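Local coordinates for protein hydrolase (Thermus thermophilus, PDB 1UFO) that probably acts as a hydrolase of the alpha/beta hydrolase fold, its natural substrate not established, at residues G35-I40 with A56-R61. Residues are numbered along the deposited sequence; the frame is centred on the assembly and turned at random.
Sequences GSKEHI and AFDAPR
Asp-58 holds Lys-37 at both ends of that residue, one carboxylate oxygen taking the backbone and the other the ammonium. Its OD2 accepts from Lys-37 N at 2.9 Å, a nearly straight bond (166°) that meets the oxygen almost head-on from beyond its C-O bond. Since this amide belongs to the first turn of a helix, where no earlier carbonyl can serve it, an acidic side chain suits the place, and its negative charge probably interacts favourably with the helix dipole. Ser-36 is the N-cap: its OG accepts from His-39 N (3.2 Å), serine being common there because its short hydroxyl reaches a first-turn amide.

The salt bridges gather at the far end of the lysine. Lys-37 NZ lies 2.9 Å from Asp-58 OD1, coming from above the carboxylate plane, and 2.8 Å from Glu-38 OE1, on that group's syn side, somewhat out of its plane; Glu-64 is a third acidic partner. A bend at the last torsion (chi4 -56°) turns NZ toward these acids after an extended chain. A water donates to both Glu-38 OE2 and Asp-58 OD1, linking two like-charged groups. A methionine here would probably leave the three carboxylates close together without their shared ammonium.

At the lysine's base, Lys-37 CB rests 3.8 Å from Ala-56 CB, which also meets Ile-40 CG2 at 3.9 Å; alanine's small size is consistent with the helix's close approach.

In this alpha/beta hydrolase fold, the contact ties the start of helix 37-42, which follows strand 25-30, to the loop after the neighbouring parallel strand 52-56. Leu-16 of strand 13-20 touches Lys-37, and Phe-57 packs edge-to-face with Phe-88 of helix 77-103.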
# COMPACT_ATOMS: atom_id res chain seq x y z
N GLY A 35 -23.08 9.48 -3.30
CA GLY A 35 -22.50 8.95 -4.52
C GLY A 35 -23.48 8.09 -5.28
O GLY A 35 -24.71 8.20 -5.08
N SER A 36 -22.93 7.20 -6.15
CA SER A 36 -23.81 6.37 -6.96
C SER A 36 -22.99 5.19 -7.51
O SER A 36 -21.73 5.20 -7.40
CB SER A 36 -24.29 7.18 -8.18
OG SER A 36 -23.15 7.55 -8.98
N LYS A 37 -23.67 4.20 -8.09
CA LYS A 37 -23.00 3.04 -8.66
C LYS A 37 -22.06 3.46 -9.80
O LYS A 37 -20.98 2.92 -9.93
CB LYS A 37 -24.04 1.98 -9.10
CG LYS A 37 -24.96 2.45 -10.18
CD LYS A 37 -26.15 1.49 -10.27
CE LYS A 37 -27.11 1.80 -11.42
NZ LYS A 37 -27.68 3.24 -11.39
N GLU A 38 -22.45 4.46 -10.60
CA GLU A 38 -21.53 4.81 -11.68
C GLU A 38 -20.27 5.50 -11.16
O GLU A 38 -19.22 5.26 -11.72
CB GLU A 38 -22.20 5.79 -12.67
CG GLU A 38 -23.46 5.22 -13.34
CD GLU A 38 -24.75 5.20 -12.48
OE1 GLU A 38 -25.69 4.49 -12.91
OE2 GLU A 38 -24.82 5.85 -11.42
N HIS A 39 -20.45 6.32 -10.14
CA HIS A 39 -19.29 7.04 -9.59
C HIS A 39 -18.25 6.07 -9.02
O HIS A 39 -17.07 6.18 -9.33
CB HIS A 39 -19.76 7.99 -8.48
CG HIS A 39 -18.66 8.87 -7.99
ND1 HIS A 39 -18.39 9.02 -6.65
CD2 HIS A 39 -17.76 9.63 -8.66
CE1 HIS A 39 -17.37 9.86 -6.51
NE2 HIS A 39 -16.97 10.25 -7.72
N ILE A 40 -18.69 5.11 -8.19
CA ILE A 40 -17.66 4.24 -7.58
C ILE A 40 -16.96 3.35 -8.65
O ILE A 40 -15.73 3.19 -8.59
CB ILE A 40 -18.29 3.40 -6.40
CG1 ILE A 40 -17.20 2.59 -5.69
CG2 ILE A 40 -19.32 2.41 -6.92
CD1 ILE A 40 -16.27 3.49 -4.97
N ALA A 56 -21.81 -2.88 -9.14
CA ALA A 56 -22.15 -1.81 -8.18
C ALA A 56 -23.62 -1.52 -8.31
O ALA A 56 -24.18 -1.60 -9.41
CB ALA A 56 -21.34 -0.56 -8.52
N PHE A 57 -24.27 -1.23 -7.19
CA PHE A 57 -25.66 -0.84 -7.28
C PHE A 57 -25.86 0.37 -6.40
O PHE A 57 -25.00 0.67 -5.53
CB PHE A 57 -26.60 -1.99 -6.90
CG PHE A 57 -26.46 -2.46 -5.45
CD1 PHE A 57 -27.36 -1.99 -4.47
CD2 PHE A 57 -25.44 -3.37 -5.07
CE1 PHE A 57 -27.23 -2.42 -3.11
CE2 PHE A 57 -25.31 -3.81 -3.73
CZ PHE A 57 -26.22 -3.33 -2.75
N ASP A 58 -26.96 1.11 -6.63
CA ASP A 58 -27.21 2.29 -5.83
C ASP A 58 -27.74 1.96 -4.43
O ASP A 58 -28.59 1.09 -4.27
CB ASP A 58 -28.26 3.18 -6.52
CG ASP A 58 -27.74 3.84 -7.77
OD1 ASP A 58 -28.54 3.98 -8.75
OD2 ASP A 58 -26.56 4.23 -7.79
N ALA A 59 -27.25 2.69 -3.44
CA ALA A 59 -27.73 2.48 -2.06
C ALA A 59 -29.11 3.10 -1.92
O ALA A 59 -29.53 3.90 -2.74
CB ALA A 59 -26.74 3.19 -1.09
N PRO A 60 -29.79 2.72 -0.88
CA PRO A 60 -31.13 3.33 -0.68
C PRO A 60 -30.96 4.83 -0.68
O PRO A 60 -29.98 5.40 -0.16
CB PRO A 60 -31.54 2.82 0.69
CG PRO A 60 -30.88 1.51 0.82
CD PRO A 60 -29.49 1.71 0.15
N ARG A 61 -31.93 5.54 -1.28
CA ARG A 61 -31.97 6.98 -1.38
C ARG A 61 -30.92 7.65 -2.29
O ARG A 61 -30.84 8.89 -2.35
CB ARG A 61 -31.84 7.63 0.01
CG ARG A 61 -32.93 7.27 0.91
CD ARG A 61 -32.81 8.02 2.24
NE ARG A 61 -32.94 9.47 2.15
CZ ARG A 61 -33.08 10.21 3.25
NH1 ARG A 61 -33.08 9.58 4.42
NH2 ARG A 61 -33.25 11.54 3.19
O HOH W 1 -27.28 6.21 -10.41